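O-methyltransferase family 2 (PDB 5I2H) probably transfers a methyl group from S-adenosyl-L-methionine to a substrate hydroxyl, working as a dimer, and binds the flavone apigenin. Local coordinates at residues Leu46-Ser52 and Gly86-Leu90; Thr72-Met77 and Thr309-Ala315; Val302-Leu308 and Arg328-Glu334. One frame throughout, in Å; residues are numbered along the deposited sequence. Where two conformers were deposited one is given.

Interaction 1: residues Leu46-Ser52 and Gly86-Leu90; sequences LNESPLS and GEIDL
The small sheet of a winged-helix domain is lengthened sideways-on by a third, extended segment where Leu51, in the link between helices 42-48 and 53-60, pairs with Ile88 of the wing strand 88-90. This single antiparallel hydrogen-bonded pair has two bonds: Leu51 N to Ile88 O, 3.0 Å, and Ile88 N to Leu51 O, 2.7 Å. Ile88 O also receives a CA-H...O contact from Pro50 CA at 3.2 Å, and Leu46 CD2 rests against the same oxygen. Beside the pairing, Leu46 CB meets Leu90 CD2 at 3.8 Å. Leu90 CD1 in turn lies on Asn47 CA, 3.6 Å away. Asp89 has CG anti to its backbone N (chi1 -160°), which lays the carboxylate alongside the Pro50 ring, Pro50 CG to Asp89 CG 3.7 Å. A water donates to Asp89 OD1 and to Leu46 O, tying strand to helix end, while OD1 also forms a salt bridge with Arg95. An alanine in place of Asp89 would probably leave Arg95 without this charged mate and the water with one acceptor fewer. Ser52 OG caps Glu55 N and starts the next helix. Strand 80-82 lies along the other edge of strand 88-90, and a wing hairpin joined by one short bridge to the link between helices 42-48 and 53-60 is the pattern of the winged-helix fold.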
ATOM      1  N   LEU A  46     -11.946 -17.708 -11.831  1.00 17.01           N
ATOM      2  CA  LEU A  46     -11.678 -17.245 -13.185  1.00 17.86           C
ATOM      3  C   LEU A  46     -10.665 -18.125 -13.906  1.00 20.25           C
ATOM      4  O   LEU A  46     -10.645 -18.150 -15.147  1.00 22.64           O
ATOM      5  CB  LEU A  46     -11.227 -15.785 -13.144  1.00 17.12           C
ATOM      6  CG  LEU A  46     -12.381 -14.781 -12.981  1.00 19.18           C
ATOM      7  CD1 LEU A  46     -11.809 -13.421 -12.651  1.00 19.86           C
ATOM      8  CD2 LEU A  46     -13.217 -14.669 -14.245  1.00 18.80           C
ATOM      9  N   ASN A  47      -9.855 -18.879 -13.156  1.00 18.51           N
ATOM     10  CA  ASN A  47      -8.939 -19.825 -13.781  1.00 20.79           C
ATOM     11  C   ASN A  47      -9.666 -20.853 -14.631  1.00 20.41           C
ATOM     12  O   ASN A  47      -9.113 -21.345 -15.623  1.00 20.91           O
ATOM     13  CB  ASN A  47      -8.130 -20.552 -12.727  1.00 23.32           C
ATOM     14  CG  ASN A  47      -7.173 -21.528 -13.336  1.00 26.97           C
ATOM     15  OD1 ASN A  47      -7.234 -22.736 -13.056  1.00 30.86           O
ATOM     16  ND2 ASN A  47      -6.321 -21.036 -14.241  1.00 28.13           N
ATOM     17  N   GLU A  48     -10.888 -21.213 -14.242  1.00 19.93           N
ATOM     18  CA  GLU A  48     -11.666 -22.161 -15.023  1.00 24.08           C
ATOM     19  C   GLU A  48     -11.929 -21.653 -16.422  1.00 24.70           C
ATOM     20  O   GLU A  48     -11.897 -22.427 -17.385  1.00 28.35           O
ATOM     21  CB  GLU A  48     -13.003 -22.423 -14.352  1.00 25.98           C
ATOM     22  CG  GLU A  48     -12.918 -22.900 -12.956  1.00 30.55           C
ATOM     23  CD  GLU A  48     -14.240 -23.521 -12.526  1.00 36.59           C
ATOM     24  OE1 GLU A  48     -14.922 -24.092 -13.410  1.00 37.55           O
ATOM     25  OE2 GLU A  48     -14.593 -23.416 -11.330  1.00 40.42           O
ATOM     26  N   SER A  49     -12.253 -20.371 -16.548  1.00 22.13           N
ATOM     27  CA  SER A  49     -12.710 -19.795 -17.799  1.00 23.45           C
ATOM     28  C   SER A  49     -12.936 -18.300 -17.620  1.00 23.31           C
ATOM     29  O   SER A  49     -13.370 -17.857 -16.548  1.00 24.23           O
ATOM     30  CB  SER A  49     -13.999 -20.477 -18.260  1.00 27.26           C
ATOM     31  OG  SER A  49     -14.822 -19.545 -18.901  1.00 29.47           O
ATOM     32  N   PRO A  50     -12.657 -17.492 -18.640  1.00 21.54           N
ATOM     33  CA  PRO A  50     -13.038 -16.079 -18.572  1.00 20.82           C
ATOM     34  C   PRO A  50     -14.547 -15.947 -18.402  1.00 18.12           C
ATOM     35  O   PRO A  50     -15.317 -16.791 -18.858  1.00 21.29           O
ATOM     36  CB  PRO A  50     -12.564 -15.509 -19.918  1.00 21.57           C
ATOM     37  CG  PRO A  50     -11.677 -16.514 -20.504  1.00 22.58           C
ATOM     38  CD  PRO A  50     -12.011 -17.844 -19.912  1.00 21.01           C
ATOM     39  N   LEU A  51     -14.970 -14.869 -17.742  1.00 20.46           N
ATOM     40  CA  LEU A  51     -16.384 -14.598 -17.511  1.00 22.13           C
ATOM     41  C   LEU A  51     -16.706 -13.145 -17.805  1.00 23.97           C
ATOM     42  O   LEU A  51     -15.887 -12.254 -17.568  1.00 25.61           O
ATOM     43  CB  LEU A  51     -16.806 -14.867 -16.068  1.00 22.11           C
ATOM     44  CG  LEU A  51     -16.636 -16.259 -15.517  1.00 23.34           C
ATOM     45  CD1 LEU A  51     -16.961 -16.243 -14.057  1.00 24.90           C
ATOM     46  CD2 LEU A  51     -17.566 -17.265 -16.283  1.00 23.47           C
ATOM     47  N   SER A  52     -17.928 -12.915 -18.276  1.00 25.60           N
ATOM     48  CA  SER A  52     -18.463 -11.568 -18.353  1.00 28.05           C
ATOM     49  C   SER A  52     -18.623 -10.981 -16.956  1.00 28.26           C
ATOM     50  O   SER A  52     -18.687 -11.702 -15.948  1.00 27.39           O
ATOM     51  CB  SER A  52     -19.829 -11.568 -19.043  1.00 28.99           C
ATOM     52  OG  SER A  52     -20.836 -11.967 -18.130  1.00 30.89           O
ATOM     53  N   GLY A  86     -15.368  -7.511 -23.520  1.00 46.47           N
ATOM     54  CA  GLY A  86     -16.215  -7.661 -22.347  1.00 44.33           C
ATOM     55  C   GLY A  86     -15.763  -8.643 -21.274  1.00 42.15           C
ATOM     56  O   GLY A  86     -15.931  -8.376 -20.075  1.00 43.58           O
ATOM     57  N   GLU A  87     -15.179  -9.769 -21.678  1.00 35.46           N
ATOM     58  CA  GLU A  87     -14.871 -10.830 -20.730  1.00 30.86           C
ATOM     59  C   GLU A  87     -13.710 -10.457 -19.809  1.00 24.91           C
ATOM     60  O   GLU A  87     -12.813  -9.681 -20.169  1.00 27.57           O
ATOM     61  CB  GLU A  87     -14.530 -12.119 -21.465  1.00 35.94           C
ATOM     62  CG  GLU A  87     -15.742 -12.830 -22.023  1.00 42.88           C
ATOM     63  CD  GLU A  87     -15.408 -14.215 -22.510  1.00 47.91           C
ATOM     64  OE1 GLU A  87     -14.261 -14.417 -22.989  1.00 48.84           O
ATOM     65  OE2 GLU A  87     -16.290 -15.101 -22.402  1.00 51.27           O
ATOM     66  N   ILE A  88     -13.729 -11.034 -18.612  0.62 21.24           N
ATOM     67  CA  ILE A  88     -12.697 -10.829 -17.597  0.62 18.94           C
ATOM     68  C   ILE A  88     -11.909 -12.128 -17.460  0.62 18.01           C
ATOM     69  O   ILE A  88     -12.500 -13.198 -17.264  0.62 20.26           O
ATOM     70  CB  ILE A  88     -13.311 -10.413 -16.250  0.62 18.07           C
ATOM     71  CG1 ILE A  88     -14.168  -9.140 -16.410  0.62 19.31           C
ATOM     72  CG2 ILE A  88     -12.215 -10.220 -15.188  0.62 18.08           C
ATOM     73  CD1 ILE A  88     -15.222  -8.987 -15.341  0.62 18.97           C
ATOM     74  N   ASP A  89     -10.584 -12.039 -17.549  1.00 16.41           N
ATOM     75  CA  ASP A  89      -9.713 -13.214 -17.458  1.00 16.40           C
ATOM     76  C   ASP A  89      -8.540 -12.970 -16.510  1.00 16.10           C
ATOM     77  O   ASP A  89      -8.202 -11.834 -16.186  1.00 16.10           O
ATOM     78  CB  ASP A  89      -9.178 -13.600 -18.841  1.00 17.82           C
ATOM     79  CG  ASP A  89      -8.688 -15.039 -18.915  1.00 21.00           C
ATOM     80  OD1 ASP A  89      -8.848 -15.818 -17.929  1.00 19.98           O
ATOM     81  OD2 ASP A  89      -8.146 -15.387 -19.980  1.00 22.40           O
ATOM     82  N   LEU A  90      -7.886 -14.058 -16.092  1.00 14.51           N
ATOM     83  CA  LEU A  90      -6.634 -13.916 -15.354  1.00 14.01           C
ATOM     84  C   LEU A  90      -5.510 -13.502 -16.290  1.00 14.78           C
ATOM     85  O   LEU A  90      -5.490 -13.882 -17.462  1.00 16.00           O
ATOM     86  CB  LEU A  90      -6.239 -15.230 -14.674  1.00 15.12           C
ATOM     87  CG  LEU A  90      -7.228 -15.832 -13.693  1.00 16.17           C
ATOM     88  CD1 LEU A  90      -6.621 -17.108 -13.061  1.00 16.29           C
ATOM     89  CD2 LEU A  90      -7.595 -14.793 -12.621  1.00 17.13           C
TER
HETATM   90  O   HOH W   1      -9.288 -18.398 -17.582  1.00 20.09           O

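Interaction 2: residues Thr72-Met77 and Thr309-Ala315; sequences TGLCAM and TGPLEIA
Leu312, in the first turn of helix 312-324, reaches across to the end of helix 64-76 and touches Ala76 and Met77. Its CB sits 4.1 Å from Ala76 O. CG stands anti to the backbone N (chi1 -179°), which carries the branch out over the helix end. There the tip CD1 touches two partners, Ala76 CB at 3.8 Å and, in one of the two conformers of Met77, a selenomethionine, that residue's CG at 3.7 Å. Leu23 of the second subunit packs on both Leu312 and Met77, so this corner adjoins the dimer interface. Ala76 is the hub of the contact: its methyl points into the loop and helix start opposite, meeting Leu312 CA, the Gly310 backbone and Ala315 CB, the last at 3.7 Å. Ala315 CB also lies against Gly73 CA and is 3.8 Å from Thr72 CG2, a methyl-to-methyl contact one turn before Ala76. Thr309 CB touches Cys75 CB at 3.8 Å. Thr309 CG2 lies beside Cys75 SG. The hydroxyls look elsewhere: Thr72 OG1 lies within bonding distance of Leu308 O and of Gln68 O in its own helix, and Thr309 OG1 bonds to Asp307 OD1. Thr309 O comes within 3.2 Å of Ala76 CA, but the nearby Ala76 N is poorly angled toward it and keeps its helical bond to Thr72 O. A cis peptide before Pro311 turns the chain from the Gly310 loop into helix 312-324. Between 72-77 and 309-315 no hydrogen bond forms, and the contact is mainly apolar packing of small residues, leucine and selenomethionine that lets the backbones approach closely; the polar link between the dimerisation and methyltransferase regions, Thr72 to Leu308, lies just outside.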
ATOM      1  N   THR A  72     -11.938  -3.771 -10.987  1.00 11.39           N
ATOM      2  CA  THR A  72     -11.051  -2.654 -11.286  1.00 11.60           C
ATOM      3  C   THR A  72      -9.772  -2.719 -10.458  1.00 10.58           C
ATOM      4  O   THR A  72      -8.668  -2.509 -10.985  1.00 11.61           O
ATOM      5  CB  THR A  72     -11.797  -1.332 -11.064  1.00 10.42           C
ATOM      6  OG1 THR A  72     -12.829  -1.243 -12.051  1.00 12.27           O
ATOM      7  CG2 THR A  72     -10.879  -0.107 -11.163  1.00 11.53           C
ATOM      8  N   GLY A  73      -9.886  -3.027  -9.167  1.00 10.16           N
ATOM      9  CA  GLY A  73      -8.682  -3.123  -8.341  1.00 10.39           C
ATOM     10  C   GLY A  73      -7.732  -4.215  -8.816  1.00 11.49           C
ATOM     11  O   GLY A  73      -6.505  -4.018  -8.912  1.00 11.08           O
ATOM     12  N   LEU A  74      -8.284  -5.387  -9.125  1.00 11.39           N
ATOM     13  CA  LEU A  74      -7.421  -6.485  -9.530  1.00 10.47           C
ATOM     14  C   LEU A  74      -6.862  -6.265 -10.931  1.00  8.87           C
ATOM     15  O   LEU A  74      -5.719  -6.648 -11.194  1.00 10.87           O
ATOM     16  CB  LEU A  74      -8.172  -7.830  -9.446  1.00 11.80           C
ATOM     17  CG  LEU A  74      -8.636  -8.202  -8.028  1.00 12.81           C
ATOM     18  CD1 LEU A  74      -9.555  -9.438  -8.053  1.00 13.43           C
ATOM     19  CD2 LEU A  74      -7.449  -8.390  -7.068  1.00 12.55           C
ATOM     20  N   CYS A  75      -7.630  -5.632 -11.833  1.00  9.26           N
ATOM     21  CA  CYS A  75      -7.065  -5.250 -13.120  1.00  9.75           C
ATOM     22  C   CYS A  75      -5.906  -4.284 -12.939  1.00 10.15           C
ATOM     23  O   CYS A  75      -4.866  -4.406 -13.612  1.00 11.78           O
ATOM     24  CB  CYS A  75      -8.136  -4.592 -13.999  1.00 11.72           C
ATOM     25  SG  CYS A  75      -9.340  -5.761 -14.735  1.00 12.48           S
ATOM     26  N   ALA A  76      -6.073  -3.301 -12.031  1.00  9.66           N
ATOM     27  CA  ALA A  76      -5.054  -2.285 -11.852  1.00  8.99           C
ATOM     28  C   ALA A  76      -3.768  -2.873 -11.284  1.00 10.40           C
ATOM     29  O   ALA A  76      -2.689  -2.322 -11.536  1.00 12.34           O
ATOM     30  CB  ALA A  76      -5.578  -1.167 -10.945  1.00  9.24           C
HETATM   31  N   MSE A  77      -3.864  -3.980 -10.539  0.55 10.42           N
HETATM   32  CA  MSE A  77      -2.704  -4.681  -9.983  0.55 10.60           C
HETATM   33  C   MSE A  77      -2.127  -5.690 -10.987  0.55 12.32           C
HETATM   34  O   MSE A  77      -1.254  -6.484 -10.640  0.55 13.09           O
HETATM   35  CB  MSE A  77      -3.092  -5.399  -8.692  0.55 11.90           C
HETATM   36  CG  MSE A  77      -3.225  -4.459  -7.492  0.55  9.64           C
HETATM   37 SE   MSE A  77      -3.629  -5.445  -5.820  0.55 16.64          SE
HETATM   38  CE  MSE A  77      -5.462  -4.902  -5.689  0.55 12.81           C
ATOM     39  N   THR A 309      -9.923  -0.167 -15.632  1.00 13.03           N
ATOM     40  CA  THR A 309      -8.855  -1.091 -15.291  1.00 11.51           C
ATOM     41  C   THR A 309      -7.717  -0.424 -14.540  1.00 12.60           C
ATOM     42  O   THR A 309      -6.695  -1.072 -14.291  1.00 13.29           O
ATOM     43  CB  THR A 309      -8.293  -1.755 -16.552  1.00 12.32           C
ATOM     44  OG1 THR A 309      -7.845  -0.731 -17.453  1.00 13.94           O
ATOM     45  CG2 THR A 309      -9.372  -2.604 -17.213  1.00 13.15           C
ATOM     46  N   GLY A 310      -7.838   0.844 -14.219  1.00 11.65           N
ATOM     47  CA  GLY A 310      -6.777   1.559 -13.543  1.00 11.87           C
ATOM     48  C   GLY A 310      -7.080   3.046 -13.654  1.00 11.40           C
ATOM     49  O   GLY A 310      -8.207   3.435 -14.042  1.00 11.95           O
ATOM     50  N   PRO A 311      -6.108   3.893 -13.285  1.00 12.63           N
ATOM     51  CA  PRO A 311      -4.804   3.488 -12.752  1.00 12.44           C
ATOM     52  C   PRO A 311      -4.890   2.982 -11.315  1.00 12.23           C
ATOM     53  O   PRO A 311      -5.904   3.183 -10.633  1.00 11.30           O
ATOM     54  CB  PRO A 311      -3.979   4.777 -12.826  1.00 15.69           C
ATOM     55  CG  PRO A 311      -5.007   5.880 -12.784  1.00 18.44           C
ATOM     56  CD  PRO A 311      -6.274   5.357 -13.362  1.00 14.48           C
ATOM     57  N   LEU A 312      -3.804   2.348 -10.874  1.00 11.48           N
ATOM     58  CA  LEU A 312      -3.780   1.691  -9.570  1.00 10.59           C
ATOM     59  C   LEU A 312      -4.151   2.657  -8.445  1.00 10.91           C
ATOM     60  O   LEU A 312      -4.946   2.316  -7.558  1.00 12.16           O
ATOM     61  CB  LEU A 312      -2.391   1.083  -9.315  1.00  9.91           C
ATOM     62  CG  LEU A 312      -2.272   0.336  -7.974  1.00 13.10           C
ATOM     63  CD1 LEU A 312      -3.297  -0.813  -7.879  1.00 12.89           C
ATOM     64  CD2 LEU A 312      -0.836  -0.183  -7.752  1.00 14.61           C
ATOM     65  N   GLU A 313      -3.554   3.850  -8.430  1.00 11.45           N
ATOM     66  CA  GLU A 313      -3.802   4.703  -7.273  1.00 12.25           C
ATOM     67  C   GLU A 313      -5.281   5.102  -7.184  1.00 12.25           C
ATOM     68  O   GLU A 313      -5.815   5.220  -6.067  1.00 13.67           O
ATOM     69  CB  GLU A 313      -2.877   5.925  -7.282  1.00 17.43           C
ATOM     70  CG  GLU A 313      -2.994   6.792  -8.492  1.00 23.13           C
ATOM     71  CD  GLU A 313      -2.091   6.355  -9.674  1.00 28.78           C
ATOM     72  OE1 GLU A 313      -1.589   5.206  -9.724  1.00 24.31           O
ATOM     73  OE2 GLU A 313      -1.889   7.214 -10.566  1.00 35.74           O
ATOM     74  N   ILE A 314      -5.972   5.241  -8.333  1.00 11.05           N
ATOM     75  CA  ILE A 314      -7.400   5.595  -8.306  1.00  9.59           C
ATOM     76  C   ILE A 314      -8.225   4.358  -7.973  1.00  8.08           C
ATOM     77  O   ILE A 314      -9.245   4.455  -7.269  1.00 10.23           O
ATOM     78  CB  ILE A 314      -7.852   6.244  -9.634  1.00 11.59           C
ATOM     79  CG1 ILE A 314      -6.994   7.471  -9.963  1.00 13.43           C
ATOM     80  CG2 ILE A 314      -9.335   6.661  -9.592  1.00  9.74           C
ATOM     81  CD1 ILE A 314      -6.811   8.420  -8.790  1.00 14.18           C
ATOM     82  N   ALA A 315      -7.780   3.177  -8.418  1.00  8.20           N
ATOM     83  CA  ALA A 315      -8.510   1.954  -8.089  1.00  8.65           C
ATOM     84  C   ALA A 315      -8.461   1.681  -6.580  1.00 10.15           C
ATOM     85  O   ALA A 315      -9.449   1.201  -5.987  1.00  9.39           O
ATOM     86  CB  ALA A 315      -7.939   0.786  -8.901  1.00  9.92           C
TER

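Interaction 3: residues Val302-Leu308 and Arg328-Glu334; sequences VLLNSDL and RAYSLEE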
ATOM      1  N   VAL A 302     -11.814  12.518  -9.218  1.00  9.02           N
ATOM      2  CA  VAL A 302     -10.755  11.691  -9.781  1.00  8.48           C
ATOM      3  C   VAL A 302     -11.346  10.911 -10.953  1.00 11.66           C
ATOM      4  O   VAL A 302     -12.576  10.867 -11.127  1.00 12.74           O
ATOM      5  CB  VAL A 302     -10.140  10.753  -8.723  1.00  9.48           C
ATOM      6  CG1 VAL A 302      -9.431  11.577  -7.647  1.00 11.28           C
ATOM      7  CG2 VAL A 302     -11.231   9.795  -8.120  1.00 10.48           C
ATOM      8  N   LEU A 303     -10.490  10.301 -11.768  1.00 10.17           N
ATOM      9  CA  LEU A 303     -10.951   9.560 -12.941  1.00 11.38           C
ATOM     10  C   LEU A 303     -10.298   8.191 -13.033  1.00  9.86           C
ATOM     11  O   LEU A 303      -9.066   8.091 -13.055  1.00 13.02           O
ATOM     12  CB  LEU A 303     -10.652  10.322 -14.225  1.00 11.38           C
ATOM     13  CG  LEU A 303     -11.358  11.669 -14.356  1.00 12.82           C
ATOM     14  CD1 LEU A 303     -10.790  12.410 -15.612  1.00 16.32           C
ATOM     15  CD2 LEU A 303     -12.877  11.516 -14.416  1.00 13.99           C
ATOM     16  N   LEU A 304     -11.124   7.147 -13.119  1.00  9.16           N
ATOM     17  CA  LEU A 304     -10.671   5.876 -13.668  1.00  9.86           C
ATOM     18  C   LEU A 304     -10.541   5.987 -15.179  1.00 11.16           C
ATOM     19  O   LEU A 304     -11.198   6.829 -15.819  1.00 12.11           O
ATOM     20  CB  LEU A 304     -11.652   4.749 -13.340  1.00  9.84           C
ATOM     21  CG  LEU A 304     -11.683   4.324 -11.881  1.00 10.26           C
ATOM     22  CD1 LEU A 304     -12.843   3.405 -11.645  1.00  9.29           C
ATOM     23  CD2 LEU A 304     -10.361   3.612 -11.478  1.00 11.58           C
ATOM     24  N   ASN A 305      -9.709   5.100 -15.758  1.00 12.02           N
ATOM     25  CA  ASN A 305      -9.580   5.073 -17.211  1.00 13.08           C
ATOM     26  C   ASN A 305     -10.868   4.510 -17.829  1.00 15.09           C
ATOM     27  O   ASN A 305     -11.773   4.044 -17.126  1.00 14.86           O
ATOM     28  CB  ASN A 305      -8.326   4.296 -17.638  1.00 14.55           C
ATOM     29  CG  ASN A 305      -8.354   2.833 -17.241  1.00 15.18           C
ATOM     30  OD1 ASN A 305      -9.406   2.263 -16.969  1.00 16.65           O
ATOM     31  ND2 ASN A 305      -7.177   2.201 -17.249  1.00 15.73           N
ATOM     32  N   SER A 306     -10.968   4.589 -19.161  1.00 17.38           N
ATOM     33  CA  SER A 306     -12.254   4.335 -19.806  1.00 19.28           C
ATOM     34  C   SER A 306     -12.698   2.877 -19.716  1.00 18.59           C
ATOM     35  O   SER A 306     -13.897   2.605 -19.795  1.00 18.45           O
ATOM     36  CB  SER A 306     -12.209   4.797 -21.265  1.00 22.37           C
ATOM     37  OG  SER A 306     -11.224   4.073 -21.983  1.00 27.36           O
ATOM     38  N   ASP A 307     -11.808   1.911 -19.528  0.54 18.09           N
ATOM     39  CA  ASP A 307     -12.343   0.569 -19.336  0.54 17.43           C
ATOM     40  C   ASP A 307     -12.250   0.123 -17.886  0.54 14.04           C
ATOM     41  O   ASP A 307     -12.357  -1.073 -17.599  0.54 13.05           O
ATOM     42  CB  ASP A 307     -11.692  -0.442 -20.280  0.54 19.84           C
ATOM     43  CG  ASP A 307     -10.233  -0.677 -19.981  0.54 21.12           C
ATOM     44  OD1 ASP A 307      -9.655   0.128 -19.220  0.54 20.82           O
ATOM     45  OD2 ASP A 307      -9.670  -1.662 -20.534  0.54 22.72           O
ATOM     46  N   LEU A 308     -12.109   1.074 -16.963  1.00 13.37           N
ATOM     47  CA  LEU A 308     -12.150   0.785 -15.526  1.00 12.92           C
ATOM     48  C   LEU A 308     -11.143  -0.296 -15.131  1.00 12.27           C
ATOM     49  O   LEU A 308     -11.440  -1.207 -14.360  1.00 12.84           O
ATOM     50  CB  LEU A 308     -13.561   0.406 -15.080  1.00 12.39           C
ATOM     51  CG  LEU A 308     -14.691   1.311 -15.579  1.00 13.54           C
ATOM     52  CD1 LEU A 308     -16.041   0.791 -15.021  1.00 13.83           C
ATOM     53  CD2 LEU A 308     -14.429   2.768 -15.162  1.00 12.22           C
ATOM     54  N   ARG A 328     -18.211   5.105  -5.786  1.00 10.18           N
ATOM     55  CA  ARG A 328     -16.882   4.633  -6.141  1.00  9.51           C
ATOM     56  C   ARG A 328     -16.289   5.691  -7.065  1.00 10.25           C
ATOM     57  O   ARG A 328     -16.969   6.662  -7.429  1.00 11.78           O
ATOM     58  CB  ARG A 328     -16.943   3.262  -6.827  1.00 10.66           C
ATOM     59  CG  ARG A 328     -17.776   3.274  -8.155  1.00 10.61           C
ATOM     60  CD  ARG A 328     -17.284   2.125  -9.095  1.00 10.86           C
ATOM     61  NE  ARG A 328     -18.148   1.884 -10.250  1.00 11.35           N
ATOM     62  CZ  ARG A 328     -17.935   2.342 -11.481  1.00 11.71           C
ATOM     63  NH1 ARG A 328     -16.851   3.080 -11.764  1.00 10.93           N
ATOM     64  NH2 ARG A 328     -18.826   2.078 -12.441  1.00 13.36           N
ATOM     65  N   ALA A 329     -15.010   5.515  -7.437  1.00  7.73           N
ATOM     66  CA  ALA A 329     -14.480   6.377  -8.494  1.00  7.23           C
ATOM     67  C   ALA A 329     -15.128   6.000  -9.817  1.00 10.28           C
ATOM     68  O   ALA A 329     -15.446   4.825 -10.061  1.00 11.87           O
ATOM     69  CB  ALA A 329     -12.954   6.252  -8.601  1.00  8.27           C
ATOM     70  N   TYR A 330     -15.314   7.010 -10.674  1.00  9.00           N
ATOM     71  CA  TYR A 330     -15.927   6.847 -11.987  1.00  9.59           C
ATOM     72  C   TYR A 330     -14.955   7.300 -13.081  1.00 11.41           C
ATOM     73  O   TYR A 330     -13.981   8.011 -12.810  1.00 10.79           O
ATOM     74  CB  TYR A 330     -17.257   7.639 -12.081  1.00  9.04           C
ATOM     75  CG  TYR A 330     -18.323   7.089 -11.169  1.00  9.20           C
ATOM     76  CD1 TYR A 330     -18.907   5.841 -11.422  1.00 10.63           C
ATOM     77  CD2 TYR A 330     -18.761   7.803 -10.049  1.00  9.32           C
ATOM     78  CE1 TYR A 330     -19.914   5.320 -10.577  1.00 10.73           C
ATOM     79  CE2 TYR A 330     -19.749   7.300  -9.223  1.00 10.45           C
ATOM     80  CZ  TYR A 330     -20.324   6.055  -9.488  1.00 11.74           C
ATOM     81  OH  TYR A 330     -21.299   5.551  -8.652  1.00 12.26           O
ATOM     82  N   SER A 331     -15.235   6.900 -14.334  1.00 12.04           N
ATOM     83  CA  SER A 331     -14.426   7.306 -15.481  1.00 12.74           C
ATOM     84  C   SER A 331     -14.993   8.578 -16.128  1.00 12.35           C
ATOM     85  O   SER A 331     -16.133   8.971 -15.883  1.00 12.48           O
ATOM     86  CB  SER A 331     -14.383   6.201 -16.543  1.00 13.91           C
ATOM     87  OG  SER A 331     -15.705   6.015 -17.060  1.00 13.25           O
ATOM     88  N   LEU A 332     -14.181   9.213 -16.990  1.00 12.76           N
ATOM     89  CA  LEU A 332     -14.680  10.359 -17.745  1.00 13.61           C
ATOM     90  C   LEU A 332     -15.878   9.955 -18.587  1.00 15.25           C
ATOM     91  O   LEU A 332     -16.870  10.693 -18.657  1.00 14.92           O
ATOM     92  CB  LEU A 332     -13.587  10.954 -18.632  1.00 13.86           C
ATOM     93  CG  LEU A 332     -13.959  12.217 -19.460  1.00 16.74           C
ATOM     94  CD1 LEU A 332     -14.441  13.380 -18.606  1.00 16.34           C
ATOM     95  CD2 LEU A 332     -12.789  12.696 -20.294  1.00 16.83           C
ATOM     96  N   GLU A 333     -15.831   8.750 -19.181  1.00 15.15           N
ATOM     97  CA  GLU A 333     -16.945   8.283 -20.000  1.00 17.56           C
ATOM     98  C   GLU A 333     -18.223   8.176 -19.168  1.00 17.23           C
ATOM     99  O   GLU A 333     -19.310   8.565 -19.628  1.00 16.15           O
ATOM    100  CB  GLU A 333     -16.565   6.948 -20.652  1.00 22.16           C
ATOM    101  CG  GLU A 333     -17.670   6.236 -21.367  1.00 32.14           C
ATOM    102  CD  GLU A 333     -17.167   4.924 -22.006  1.00 40.47           C
ATOM    103  OE1 GLU A 333     -16.051   4.911 -22.586  1.00 42.65           O
ATOM    104  OE2 GLU A 333     -17.873   3.899 -21.906  1.00 44.18           O
ATOM    105  N   GLU A 334     -18.099   7.736 -17.904  1.00 15.40           N
ATOM    106  CA  GLU A 334     -19.270   7.655 -17.027  1.00 13.87           C
ATOM    107  C   GLU A 334     -19.814   9.045 -16.694  1.00 12.82           C
ATOM    108  O   GLU A 334     -21.018   9.298 -16.835  1.00 13.31           O
ATOM    109  CB  GLU A 334     -18.926   6.846 -15.771  1.00 13.06           C
ATOM    110  CG  GLU A 334     -18.767   5.353 -16.140  1.00 12.97           C
ATOM    111  CD  GLU A 334     -18.276   4.457 -15.002  1.00 14.83           C
ATOM    112  OE1 GLU A 334     -17.382   4.902 -14.234  1.00 14.59           O
ATOM    113  OE2 GLU A 334     -18.780   3.300 -14.915  1.00 15.69           O
TER
HETATM  114  O   HOH W   2     -14.613   9.710  -9.696  1.00 10.95           O
HETATM  115  O   HOH W   3     -11.542   8.394 -17.913  1.00 17.10           O
HETATM  116  O   HOH W   4     -15.975   3.827 -18.607  1.00 21.37           O
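Backbone bonding joins Leu304 to Tyr330, N to O at 3.0 Å, and two CA-H...O contacts flank it: Leu303 CA to Tyr330 O, and Ser331 CA to Leu304 O at 3.3 Å. Three waters stitch the same edges, linking Val302 O with Tyr330 N, Leu304 O with Leu332 N, and Ser306 O with Ser331 OG. The ionic group lies within 328-334. Arg328 grips Glu334 end-on, NH2 to OE2 at 2.8 Å and NH1 to OE1, while Tyr330 CD1 lies over one guanidinium face, offset toward its rim. Glu334 OE1 also accepts from Ser331 N. Ser331 OG, set between its backbone N and carbonyl carbon (chi1 65°), accepts from Glu334 N at 3.1 Å: a capping box at the start of helix 332-341. Arg277 is a second salt-bridge partner of OE2. Leu308 packs its methyls on this network, CD1 3.7 Å from Glu334 OE2 and CD2 on Ser331 CB. The apolar pairs are Leu304 CG with Ala329 CB at 4.0 Å, Val302 CG2 with the same methyl, and Leu303 CD2 with Leu332 CB. The loop after strand 296-301 thus lies between helix 332-341 and helices 64-76 and 312-324, with Leu303 and Leu332 turned onto strand 357-362.

Overall arrangement
Interaction 2 is the buried joint, interaction 3 is partly buried nearest the chain's centre, and interaction 1 lies farthest out, its centre about 28 Å from that of the chain. Interactions 2 and 3 touch, their centres about 11 Å apart: the loop 302-308 runs straight into 309-315, Gly310 O probably bonds to Asn305 N, and Leu304 packs on Ile314. Interaction 1 stays within the dimerisation domain and touches neither, although helix 64-76 of interaction 2 leads into strand 80-82, the neighbour of strand 88-90. Chemistry follows place: the buried joint is almost wholly apolar, whereas the other two combine backbone bonds, bridging waters and charged side chains with leucine packing.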